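PDB 1YT8: thiosulfate sulfurtransferase from Pseudomonas aeruginosa, which probably transfers a sulfur atom from thiosulfate to cyanide, as rhodaneses do, and carries four rhodanese-like domains in a single chain. Local coordinates for residues F42-P47 and V317-G322; S49-E54 and P77-R82; F445-V450 and K456-L461. All coordinates share one frame; numbering follows the deposited sequence.

Interaction 1: F42-P47 and V317-G322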
ATOM      1  N   PHE A  42       7.738   8.728   8.840  1.00 13.10           N
ATOM      2  CA  PHE A  42       7.582   7.294   9.038  1.00 11.92           C
ATOM      3  C   PHE A  42       6.309   6.843   9.733  1.00 14.29           C
ATOM      4  O   PHE A  42       6.201   5.694  10.181  1.00 14.41           O
ATOM      5  CB  PHE A  42       8.828   6.741   9.739  1.00 12.94           C
ATOM      6  CG  PHE A  42      10.055   6.785   8.872  1.00 13.26           C
ATOM      7  CD1 PHE A  42      10.141   5.972   7.744  1.00 13.65           C
ATOM      8  CD2 PHE A  42      11.072   7.703   9.118  1.00 12.30           C
ATOM      9  CE1 PHE A  42      11.222   6.076   6.864  1.00 14.18           C
ATOM     10  CE2 PHE A  42      12.157   7.817   8.247  1.00 13.02           C
ATOM     11  CZ  PHE A  42      12.232   7.002   7.115  1.00 13.08           C
ATOM     12  N   ALA A  43       5.334   7.741   9.800  1.00 13.94           N
ATOM     13  CA  ALA A  43       4.056   7.401  10.400  1.00 14.89           C
ATOM     14  C   ALA A  43       3.296   6.549   9.385  1.00 14.52           C
ATOM     15  O   ALA A  43       3.195   6.907   8.209  1.00 13.77           O
ATOM     16  CB  ALA A  43       3.263   8.669  10.722  1.00 14.18           C
ATOM     17  N   ALA A  44       2.787   5.413   9.842  1.00 12.07           N
ATOM     18  CA  ALA A  44       2.020   4.520   8.990  1.00 13.59           C
ATOM     19  C   ALA A  44       0.556   4.795   9.281  1.00 15.28           C
ATOM     20  O   ALA A  44       0.183   5.022  10.431  1.00 17.43           O
ATOM     21  CB  ALA A  44       2.358   3.065   9.310  1.00 14.55           C
ATOM     22  N   ASN A  45      -0.278   4.782   8.247  1.00 13.75           N
ATOM     23  CA  ASN A  45      -1.693   5.042   8.450  1.00 14.56           C
ATOM     24  C   ASN A  45      -2.488   3.758   8.653  1.00 13.12           C
ATOM     25  O   ASN A  45      -2.546   2.907   7.771  1.00 12.99           O
ATOM     26  CB  ASN A  45      -2.262   5.830   7.264  1.00 12.27           C
ATOM     27  CG  ASN A  45      -3.727   6.199   7.446  1.00 13.65           C
ATOM     28  OD1 ASN A  45      -4.162   6.567   8.541  1.00 13.87           O
ATOM     29  ND2 ASN A  45      -4.490   6.129   6.365  1.00 10.88           N
ATOM     30  N   LEU A  46      -3.072   3.613   9.835  1.00 12.82           N
ATOM     31  CA  LEU A  46      -3.913   2.462  10.130  1.00 12.89           C
ATOM     32  C   LEU A  46      -5.146   3.024  10.820  1.00 13.49           C
ATOM     33  O   LEU A  46      -5.215   3.104  12.046  1.00 14.82           O
ATOM     34  CB  LEU A  46      -3.201   1.444  11.029  1.00 13.83           C
ATOM     35  CG  LEU A  46      -4.069   0.233  11.415  1.00 15.62           C
ATOM     36  CD1 LEU A  46      -4.818  -0.287  10.197  1.00 17.16           C
ATOM     37  CD2 LEU A  46      -3.199  -0.862  12.028  1.00 16.86           C
ATOM     38  N   PRO A  47      -6.131   3.453  10.022  1.00 14.68           N
ATOM     39  CA  PRO A  47      -7.383   4.024  10.523  1.00 15.07           C
ATOM     40  C   PRO A  47      -8.032   3.182  11.613  1.00 14.21           C
ATOM     41  O   PRO A  47      -8.141   1.960  11.487  1.00 15.17           O
ATOM     42  CB  PRO A  47      -8.247   4.097   9.269  1.00 13.27           C
ATOM     43  CG  PRO A  47      -7.228   4.344   8.179  1.00 14.33           C
ATOM     44  CD  PRO A  47      -6.153   3.353   8.551  1.00 13.16           C
ATOM     45  N   VAL A 317       2.900  -2.428   4.354  1.00 18.03           N
ATOM     46  CA  VAL A 317       3.257  -3.784   4.766  1.00 17.25           C
ATOM     47  C   VAL A 317       4.231  -3.788   5.944  1.00 17.83           C
ATOM     48  O   VAL A 317       3.949  -4.362   6.997  1.00 19.24           O
ATOM     49  CB  VAL A 317       3.894  -4.546   3.581  1.00 17.93           C
ATOM     50  CG1 VAL A 317       4.222  -5.977   3.982  1.00 19.72           C
ATOM     51  CG2 VAL A 317       2.943  -4.521   2.385  1.00 20.45           C
ATOM     52  N   ALA A 318       5.383  -3.158   5.751  1.00 16.93           N
ATOM     53  CA  ALA A 318       6.398  -3.071   6.796  1.00 17.15           C
ATOM     54  C   ALA A 318       6.192  -1.755   7.532  1.00 14.43           C
ATOM     55  O   ALA A 318       6.922  -0.786   7.322  1.00 16.10           O
ATOM     56  CB  ALA A 318       7.790  -3.128   6.178  1.00 15.70           C
ATOM     57  N   SER A 319       5.183  -1.735   8.395  1.00 14.34           N
ATOM     58  CA  SER A 319       4.832  -0.547   9.156  1.00 13.67           C
ATOM     59  C   SER A 319       5.718  -0.316  10.375  1.00 13.68           C
ATOM     60  O   SER A 319       5.728   0.775  10.946  1.00 16.14           O
ATOM     61  CB  SER A 319       3.361  -0.629   9.569  1.00 14.83           C
ATOM     62  OG  SER A 319       2.546  -0.779   8.415  1.00 15.10           O
ATOM     63  N   VAL A 320       6.452  -1.346  10.779  1.00 14.09           N
ATOM     64  CA  VAL A 320       7.356  -1.228  11.912  1.00 12.47           C
ATOM     65  C   VAL A 320       8.714  -0.800  11.365  1.00 12.41           C
ATOM     66  O   VAL A 320       9.444  -1.610  10.795  1.00 12.87           O
ATOM     67  CB  VAL A 320       7.515  -2.574  12.652  1.00 14.07           C
ATOM     68  CG1 VAL A 320       8.563  -2.442  13.752  1.00 14.45           C
ATOM     69  CG2 VAL A 320       6.173  -3.005  13.242  1.00 11.55           C
ATOM     70  N   ARG A 321       9.039   0.480  11.522  1.00 13.94           N
ATOM     71  CA  ARG A 321      10.316   0.998  11.050  1.00 14.64           C
ATOM     72  C   ARG A 321      11.393   0.366  11.927  1.00 14.47           C
ATOM     73  O   ARG A 321      11.293   0.390  13.155  1.00 16.78           O
ATOM     74  CB  ARG A 321      10.344   2.526  11.176  1.00 11.87           C
ATOM     75  CG  ARG A 321      11.575   3.190  10.571  1.00 13.35           C
ATOM     76  CD  ARG A 321      11.739   2.863   9.085  1.00 14.95           C
ATOM     77  NE  ARG A 321      12.797   3.670   8.485  1.00 15.47           N
ATOM     78  CZ  ARG A 321      13.380   3.412   7.318  1.00 15.89           C
ATOM     79  NH1 ARG A 321      13.016   2.353   6.606  1.00 16.18           N
ATOM     80  NH2 ARG A 321      14.327   4.223   6.859  1.00 13.82           N
ATOM     81  N   GLY A 322      12.416  -0.206  11.299  1.00 13.67           N
ATOM     82  CA  GLY A 322      13.468  -0.857  12.060  1.00 13.54           C
ATOM     83  C   GLY A 322      13.325  -2.370  12.006  1.00 14.02           C
ATOM     84  O   GLY A 322      14.212  -3.102  12.453  1.00 15.53           O
TER
HETATM   85  O   HOH W   1       6.021   3.481  11.941  1.00 18.31           O
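Ser319 meets Ala44 where two rhodanese-like domains of the one chain touch: the loop leading into strand 324-328 lies against strand 44-45, an outermost strand of the parallel sheet in the N-terminal domain. CB of Ser319 packs against CB of Ala44 at 3.8 Å, while its OG is turned to other partners, hydrogen-bonding Asp315 O and Arg58 NE. The Ser319 carbonyl faces the other segment through water 1, which donates to Ser319 O at 2.9 Å and to Phe42 O at 2.8 Å. That water is the polar link across the contact, since no direct hydrogen bond joins the two segments. Two residues on, Arg321 brings its side chain across one face of the Phe42 ring at a slant. CG leaves anti to the backbone N (chi1 -174°) and the chain bends at chi2, 58°, which lays the guanidinium over that face with the two planes 14° apart. The overlap is displaced toward the rim, and CZ of Arg321 comes within 3.5 Å of Phe42 CE1. Arg321 NH2 also bonds to Met345 O, and Trp347 makes a cation-pi contact with this arginine. The closest approach of all is Arg321 NE to Phe42 CE1, 3.3 Å.

Interaction 2: S49-E54 and P77-R82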
ATOM      1  N   SER A  49     -10.861   2.761  12.145  1.00 16.85           N
ATOM      2  CA  SER A  49     -11.939   2.024  11.482  1.00 16.78           C
ATOM      3  C   SER A  49     -11.601   0.590  11.074  1.00 18.05           C
ATOM      4  O   SER A  49     -12.482  -0.278  11.077  1.00 19.56           O
ATOM      5  CB  SER A  49     -12.425   2.796  10.253  1.00 17.09           C
ATOM      6  OG  SER A  49     -13.081   3.989  10.631  1.00 18.16           O
ATOM      7  N   ARG A  50     -10.345   0.334  10.712  1.00 17.94           N
ATOM      8  CA  ARG A  50      -9.943  -1.013  10.313  1.00 18.38           C
ATOM      9  C   ARG A  50      -8.718  -1.537  11.067  1.00 18.67           C
ATOM     10  O   ARG A  50      -8.020  -2.440  10.598  1.00 18.76           O
ATOM     11  CB  ARG A  50      -9.698  -1.073   8.796  1.00 21.56           C
ATOM     12  CG  ARG A  50      -8.672  -0.085   8.239  1.00 22.66           C
ATOM     13  CD  ARG A  50      -8.448  -0.357   6.748  1.00 25.05           C
ATOM     14  NE  ARG A  50      -7.480   0.542   6.113  1.00 25.01           N
ATOM     15  CZ  ARG A  50      -7.750   1.774   5.685  1.00 26.42           C
ATOM     16  NH1 ARG A  50      -8.968   2.286   5.821  1.00 23.80           N
ATOM     17  NH2 ARG A  50      -6.802   2.496   5.099  1.00 23.51           N
ATOM     18  N   LEU A  51      -8.479  -0.973  12.244  1.00 17.74           N
ATOM     19  CA  LEU A  51      -7.351  -1.356  13.089  1.00 18.33           C
ATOM     20  C   LEU A  51      -7.226  -2.868  13.305  1.00 18.81           C
ATOM     21  O   LEU A  51      -6.171  -3.450  13.061  1.00 18.28           O
ATOM     22  CB  LEU A  51      -7.469  -0.652  14.447  1.00 18.02           C
ATOM     23  CG  LEU A  51      -6.409  -0.938  15.521  1.00 21.54           C
ATOM     24  CD1 LEU A  51      -5.063  -0.409  15.069  1.00 22.28           C
ATOM     25  CD2 LEU A  51      -6.813  -0.278  16.829  1.00 23.13           C
ATOM     26  N   GLU A  52      -8.304  -3.503  13.751  1.00 18.46           N
ATOM     27  CA  GLU A  52      -8.283  -4.939  14.020  1.00 18.70           C
ATOM     28  C   GLU A  52      -8.032  -5.836  12.812  1.00 17.63           C
ATOM     29  O   GLU A  52      -7.544  -6.953  12.962  1.00 17.98           O
ATOM     30  CB  GLU A  52      -9.592  -5.370  14.693  1.00 19.97           C
ATOM     31  CG  GLU A  52      -9.855  -4.688  16.025  1.00 19.54           C
ATOM     32  CD  GLU A  52     -10.754  -3.473  15.903  1.00 21.01           C
ATOM     33  OE1 GLU A  52     -10.688  -2.767  14.872  1.00 20.90           O
ATOM     34  OE2 GLU A  52     -11.524  -3.217  16.855  1.00 21.35           O
ATOM     35  N   LEU A  53      -8.361  -5.352  11.623  1.00 17.28           N
ATOM     36  CA  LEU A  53      -8.190  -6.137  10.407  1.00 17.95           C
ATOM     37  C   LEU A  53      -6.758  -6.202   9.881  1.00 17.99           C
ATOM     38  O   LEU A  53      -6.417  -7.111   9.122  1.00 18.61           O
ATOM     39  CB  LEU A  53      -9.090  -5.585   9.298  1.00 18.14           C
ATOM     40  CG  LEU A  53     -10.598  -5.496   9.544  1.00 22.11           C
ATOM     41  CD1 LEU A  53     -11.263  -4.812   8.355  1.00 23.69           C
ATOM     42  CD2 LEU A  53     -11.174  -6.882   9.752  1.00 24.46           C
ATOM     43  N   GLU A  54      -5.916  -5.256  10.287  1.00 16.83           N
ATOM     44  CA  GLU A  54      -4.546  -5.226   9.780  1.00 16.31           C
ATOM     45  C   GLU A  54      -3.417  -5.214  10.802  1.00 15.45           C
ATOM     46  O   GLU A  54      -2.272  -5.506  10.455  1.00 13.89           O
ATOM     47  CB  GLU A  54      -4.369  -4.007   8.867  1.00 16.76           C
ATOM     48  CG  GLU A  54      -5.284  -3.986   7.656  1.00 17.49           C
ATOM     49  CD  GLU A  54      -5.068  -2.760   6.778  1.00 18.50           C
ATOM     50  OE1 GLU A  54      -4.137  -1.974   7.055  1.00 18.20           O
ATOM     51  OE2 GLU A  54      -5.828  -2.586   5.805  1.00 18.62           O
ATOM     52  N   PRO A  77      -6.890   7.702  21.848  1.00 16.54           N
ATOM     53  CA  PRO A  77      -7.122   6.964  23.092  1.00 17.58           C
ATOM     54  C   PRO A  77      -7.933   5.678  22.911  1.00 16.99           C
ATOM     55  O   PRO A  77      -7.692   4.693  23.605  1.00 17.72           O
ATOM     56  CB  PRO A  77      -7.819   7.994  23.990  1.00 18.64           C
ATOM     57  CG  PRO A  77      -8.442   8.953  23.005  1.00 22.06           C
ATOM     58  CD  PRO A  77      -7.374   9.086  21.958  1.00 16.72           C
ATOM     59  N   VAL A  78      -8.885   5.687  21.981  1.00 16.57           N
ATOM     60  CA  VAL A  78      -9.700   4.504  21.712  1.00 16.05           C
ATOM     61  C   VAL A  78      -8.820   3.433  21.066  1.00 16.59           C
ATOM     62  O   VAL A  78      -8.888   2.251  21.416  1.00 14.83           O
ATOM     63  CB  VAL A  78     -10.884   4.841  20.766  1.00 15.69           C
ATOM     64  CG1 VAL A  78     -11.660   3.574  20.407  1.00 15.90           C
ATOM     65  CG2 VAL A  78     -11.810   5.842  21.441  1.00 15.74           C
ATOM     66  N   ALA A  79      -7.984   3.856  20.123  1.00 14.20           N
ATOM     67  CA  ALA A  79      -7.084   2.935  19.444  1.00 14.14           C
ATOM     68  C   ALA A  79      -6.133   2.285  20.448  1.00 13.39           C
ATOM     69  O   ALA A  79      -5.901   1.077  20.407  1.00 14.14           O
ATOM     70  CB  ALA A  79      -6.294   3.679  18.378  1.00 15.82           C
ATOM     71  N   ALA A  80      -5.588   3.092  21.353  1.00 14.06           N
ATOM     72  CA  ALA A  80      -4.658   2.592  22.363  1.00 15.32           C
ATOM     73  C   ALA A  80      -5.290   1.508  23.229  1.00 16.10           C
ATOM     74  O   ALA A  80      -4.659   0.493  23.521  1.00 16.56           O
ATOM     75  CB  ALA A  80      -4.169   3.741  23.238  1.00 14.70           C
ATOM     76  N   GLN A  81      -6.538   1.728  23.639  1.00 18.19           N
ATOM     77  CA  GLN A  81      -7.251   0.768  24.475  1.00 18.20           C
ATOM     78  C   GLN A  81      -7.515  -0.542  23.740  1.00 17.78           C
ATOM     79  O   GLN A  81      -7.322  -1.626  24.290  1.00 18.16           O
ATOM     80  CB  GLN A  81      -8.586   1.356  24.943  1.00 20.85           C
ATOM     81  CG  GLN A  81      -9.372   0.447  25.880  1.00 22.33           C
ATOM     82  CD  GLN A  81      -8.617   0.148  27.165  1.00 27.23           C
ATOM     83  OE1 GLN A  81      -8.168   1.062  27.859  1.00 28.91           O
ATOM     84  NE2 GLN A  81      -8.476  -1.135  27.490  1.00 28.08           N
ATOM     85  N   ARG A  82      -7.971  -0.444  22.497  1.00 16.93           N
ATOM     86  CA  ARG A  82      -8.259  -1.640  21.726  1.00 16.26           C
ATOM     87  C   ARG A  82      -6.993  -2.438  21.499  1.00 13.77           C
ATOM     88  O   ARG A  82      -7.017  -3.666  21.498  1.00 15.71           O
ATOM     89  CB  ARG A  82      -8.922  -1.268  20.402  1.00 17.66           C
ATOM     90  CG  ARG A  82     -10.349  -0.797  20.620  1.00 19.91           C
ATOM     91  CD  ARG A  82     -11.034  -0.338  19.349  1.00 19.75           C
ATOM     92  NE  ARG A  82     -12.396   0.106  19.639  1.00 18.95           N
ATOM     93  CZ  ARG A  82     -13.195   0.707  18.766  1.00 20.98           C
ATOM     94  NH1 ARG A  82     -12.776   0.944  17.528  1.00 19.13           N
ATOM     95  NH2 ARG A  82     -14.414   1.077  19.136  1.00 19.95           N
TER
HETATM   96  O   HOH W   2     -10.718  -0.031  16.044  1.00 16.88           O
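Leu51 pushes its CD2 methyl against helix 75-85, 3.9 Å from Ala79 O and 4.3 Å from Ala79 CB, with Arg82 CB equally near. Its CG stands anti to the backbone N (chi1 178°), which carries CD2 across to the helix. Beside this apolar touch, the carboxylate of Glu52 comes up to the side chain of Arg82 without a direct bond: OE2 of Glu52 sits 3.8 Å from Arg82 CD and 4.4 Å from NH1. The oxygen stands off the plane of the guanidinium, away from any N-H direction, so at most a loose attraction of opposite charges is likely. Water 2 makes the bridge instead. It lies in the guanidinium plane at the edge, accepts from Arg82 NH1 at 2.7 Å and donates to Glu52 OE1 at 3.0 Å. Within the helix, Val78 CG1 rests over the centre of one guanidinium face, 3.6 Å above it. Farther out, Glu52 OE1 forms a salt bridge with Arg417 and Arg82 NH2 one with Glu449, both partners belonging to the fourth rhodanese-like domain, so the pair lies at a domain interface. Ala79 also touches Val29 and Leu48. Two helices, 51-58 and 75-85, thus pack together within the alpha/beta fold of a rhodanese domain, built round a parallel sheet of strand order 1-5-4-2-3.

Interaction 3: F445-V450 and K456-L461; sequences FAVAEV and KPVFLL
Helix 441-454 comes nearest strand 458-461 at Val447 and Val458, whose CA atoms are 6.6 Å apart. Helix and strand are the last two elements of the beta-alpha-beta unit formed by strand 432-436, helix 441-454 and strand 458-461, so this is a helix lying on the parallel sheet of a rhodanese domain. The helix is kinked here, the backbone N atoms of Ala448 and Glu449 lacking a bond to the preceding turn, yet Val450 N still reaches Ala446 O at 3.1 Å. Contact between the segments is wholly apolar and rests on three buried valines. Val458 directs its side chain at the helix, and its two methyls divide the work. CG1, anti to the backbone N (chi1 -179°), meets CG1 of Val447 at 4.0 Å, the two side chains running past each other in opposite directions. CG2 turns to Val450, one helical turn further on, whose side chain crosses that of Val458 at a slant. Both helix valines also touch Leu435 of the neighbouring strand 432-436, so the helix spans two adjacent strands of the sheet, while Leu420 of helix 420-427 packs against Val450 and Gln451 against Val458. From the strand, Leu460 likewise faces the helix, touching Ala443 and Arg444. The tightest apolar approach between the segments joins Val450 CG1 to Val458 CG2 at 3.7 Å.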
ATOM      1  N   PHE A 445     -16.982  -6.329  13.770  1.00 17.99           N
ATOM      2  CA  PHE A 445     -16.198  -5.656  14.802  1.00 18.32           C
ATOM      3  C   PHE A 445     -16.874  -4.391  15.313  1.00 18.70           C
ATOM      4  O   PHE A 445     -16.476  -3.838  16.342  1.00 18.66           O
ATOM      5  CB  PHE A 445     -14.805  -5.314  14.260  1.00 19.97           C
ATOM      6  CG  PHE A 445     -13.869  -6.486  14.221  1.00 21.75           C
ATOM      7  CD1 PHE A 445     -13.198  -6.896  15.370  1.00 22.69           C
ATOM      8  CD2 PHE A 445     -13.685  -7.208  13.046  1.00 22.08           C
ATOM      9  CE1 PHE A 445     -12.358  -8.007  15.350  1.00 21.20           C
ATOM     10  CE2 PHE A 445     -12.847  -8.319  13.018  1.00 23.70           C
ATOM     11  CZ  PHE A 445     -12.183  -8.720  14.175  1.00 22.17           C
ATOM     12  N   ALA A 446     -17.906  -3.941  14.602  1.00 16.59           N
ATOM     13  CA  ALA A 446     -18.623  -2.728  14.976  1.00 17.89           C
ATOM     14  C   ALA A 446     -19.908  -2.964  15.765  1.00 17.74           C
ATOM     15  O   ALA A 446     -20.491  -2.019  16.298  1.00 16.57           O
ATOM     16  CB  ALA A 446     -18.934  -1.907  13.721  1.00 18.04           C
ATOM     17  N   VAL A 447     -20.350  -4.215  15.842  1.00 15.76           N
ATOM     18  CA  VAL A 447     -21.584  -4.533  16.556  1.00 16.14           C
ATOM     19  C   VAL A 447     -21.622  -4.000  17.988  1.00 17.87           C
ATOM     20  O   VAL A 447     -22.574  -3.320  18.376  1.00 16.75           O
ATOM     21  CB  VAL A 447     -21.837  -6.063  16.577  1.00 16.11           C
ATOM     22  CG1 VAL A 447     -23.067  -6.383  17.425  1.00 15.11           C
ATOM     23  CG2 VAL A 447     -22.039  -6.567  15.154  1.00 14.26           C
ATOM     24  N   ALA A 448     -20.590  -4.304  18.772  1.00 16.61           N
ATOM     25  CA  ALA A 448     -20.540  -3.866  20.162  1.00 17.31           C
ATOM     26  C   ALA A 448     -20.684  -2.357  20.337  1.00 17.17           C
ATOM     27  O   ALA A 448     -21.386  -1.898  21.243  1.00 17.29           O
ATOM     28  CB  ALA A 448     -19.244  -4.349  20.820  1.00 18.56           C
ATOM     29  N   GLU A 449     -20.025  -1.583  19.481  1.00 15.59           N
ATOM     30  CA  GLU A 449     -20.108  -0.132  19.583  1.00 15.81           C
ATOM     31  C   GLU A 449     -21.498   0.383  19.223  1.00 14.81           C
ATOM     32  O   GLU A 449     -22.027   1.275  19.883  1.00 15.23           O
ATOM     33  CB  GLU A 449     -19.072   0.551  18.685  1.00 16.11           C
ATOM     34  CG  GLU A 449     -18.956   2.033  19.004  1.00 15.74           C
ATOM     35  CD  GLU A 449     -17.905   2.762  18.196  1.00 17.63           C
ATOM     36  OE1 GLU A 449     -16.991   2.112  17.645  1.00 20.49           O
ATOM     37  OE2 GLU A 449     -17.992   4.005  18.131  1.00 18.86           O
ATOM     38  N   VAL A 450     -22.094  -0.172  18.177  1.00 15.51           N
ATOM     39  CA  VAL A 450     -23.425   0.274  17.791  1.00 15.26           C
ATOM     40  C   VAL A 450     -24.414  -0.033  18.919  1.00 15.39           C
ATOM     41  O   VAL A 450     -25.287   0.780  19.231  1.00 15.72           O
ATOM     42  CB  VAL A 450     -23.890  -0.396  16.479  1.00 13.21           C
ATOM     43  CG1 VAL A 450     -25.303   0.054  16.148  1.00 13.57           C
ATOM     44  CG2 VAL A 450     -22.941  -0.012  15.333  1.00 13.83           C
ATOM     45  N   LYS A 456     -30.019  -0.222  21.291  1.00 18.05           N
ATOM     46  CA  LYS A 456     -31.042  -0.896  20.492  1.00 17.11           C
ATOM     47  C   LYS A 456     -30.561  -2.265  20.012  1.00 16.43           C
ATOM     48  O   LYS A 456     -29.372  -2.579  20.090  1.00 15.78           O
ATOM     49  CB  LYS A 456     -31.398  -0.039  19.269  1.00 16.40           C
ATOM     50  CG  LYS A 456     -32.030   1.313  19.580  1.00 18.41           C
ATOM     51  CD  LYS A 456     -33.432   1.142  20.165  1.00 22.43           C
ATOM     52  CE  LYS A 456     -34.146   2.475  20.303  1.00 23.36           C
ATOM     53  NZ  LYS A 456     -33.391   3.413  21.179  1.00 31.80           N
ATOM     54  N   PRO A 457     -31.486  -3.101  19.508  1.00 16.44           N
ATOM     55  CA  PRO A 457     -31.121  -4.432  19.012  1.00 16.17           C
ATOM     56  C   PRO A 457     -30.227  -4.259  17.783  1.00 16.34           C
ATOM     57  O   PRO A 457     -30.553  -3.482  16.882  1.00 15.07           O
ATOM     58  CB  PRO A 457     -32.473  -5.051  18.648  1.00 15.73           C
ATOM     59  CG  PRO A 457     -33.432  -4.363  19.570  1.00 14.62           C
ATOM     60  CD  PRO A 457     -32.951  -2.934  19.522  1.00 15.99           C
ATOM     61  N   VAL A 458     -29.102  -4.965  17.751  1.00 16.31           N
ATOM     62  CA  VAL A 458     -28.185  -4.865  16.616  1.00 14.89           C
ATOM     63  C   VAL A 458     -27.894  -6.246  16.051  1.00 14.62           C
ATOM     64  O   VAL A 458     -27.625  -7.192  16.798  1.00 14.59           O
ATOM     65  CB  VAL A 458     -26.846  -4.188  17.025  1.00 15.39           C
ATOM     66  CG1 VAL A 458     -25.927  -4.069  15.810  1.00 15.14           C
ATOM     67  CG2 VAL A 458     -27.115  -2.811  17.611  1.00 11.47           C
ATOM     68  N   PHE A 459     -27.953  -6.355  14.726  1.00 13.91           N
ATOM     69  CA  PHE A 459     -27.708  -7.613  14.027  1.00 14.17           C
ATOM     70  C   PHE A 459     -26.660  -7.469  12.933  1.00 14.75           C
ATOM     71  O   PHE A 459     -26.419  -6.370  12.428  1.00 16.66           O
ATOM     72  CB  PHE A 459     -29.004  -8.117  13.394  1.00 15.45           C
ATOM     73  CG  PHE A 459     -30.034  -8.544  14.392  1.00 14.54           C
ATOM     74  CD1 PHE A 459     -30.192  -9.888  14.716  1.00 14.71           C
ATOM     75  CD2 PHE A 459     -30.830  -7.599  15.033  1.00 16.94           C
ATOM     76  CE1 PHE A 459     -31.134 -10.282  15.669  1.00 16.67           C
ATOM     77  CE2 PHE A 459     -31.770  -7.985  15.986  1.00 18.09           C
ATOM     78  CZ  PHE A 459     -31.921  -9.327  16.303  1.00 15.38           C
ATOM     79  N   LEU A 460     -26.054  -8.594  12.570  1.00 15.84           N
ATOM     80  CA  LEU A 460     -25.043  -8.638  11.522  1.00 16.23           C
ATOM     81  C   LEU A 460     -25.615  -9.399  10.333  1.00 17.34           C
ATOM     82  O   LEU A 460     -26.129 -10.507  10.489  1.00 17.19           O
ATOM     83  CB  LEU A 460     -23.789  -9.361  12.019  1.00 15.52           C
ATOM     84  CG  LEU A 460     -22.643  -9.505  11.014  1.00 15.77           C
ATOM     85  CD1 LEU A 460     -22.073  -8.127  10.701  1.00 14.79           C
ATOM     86  CD2 LEU A 460     -21.551 -10.414  11.595  1.00 17.43           C
ATOM     87  N   LEU A 461     -25.538  -8.801   9.150  1.00 19.22           N
ATOM     88  CA  LEU A 461     -26.036  -9.460   7.951  1.00 19.58           C
ATOM     89  C   LEU A 461     -25.110 -10.631   7.636  1.00 21.43           C
ATOM     90  O   LEU A 461     -23.916 -10.440   7.387  1.00 20.45           O
ATOM     91  CB  LEU A 461     -26.063  -8.482   6.774  1.00 19.94           C
ATOM     92  CG  LEU A 461     -26.593  -9.039   5.449  1.00 19.40           C
ATOM     93  CD1 LEU A 461     -28.004  -9.574   5.647  1.00 19.24           C
ATOM     94  CD2 LEU A 461     -26.588  -7.945   4.390  1.00 17.56           C
TER

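In the fold
From the N terminus, Phe42-Pro47 opens the long loop that interaction 1 closes some 270 residues later, bringing the first and third rhodanese-like domains together. Interaction 2 nests inside that loop and closes a short one within the first domain; strand 44-45 and helix 51-58 are consecutive, and Leu46 packs on Leu51 and Glu54. Interaction 3 follows in series, a short helix-to-strand closure in the fourth domain. Its centre is about 17 Å from that of interaction 2, and the two touch through the Arg82-Glu449 salt bridge and through Phe445 against Glu52 and Leu53. Interactions 1 and 3 do not meet, their nearest atoms being about 10 Å apart.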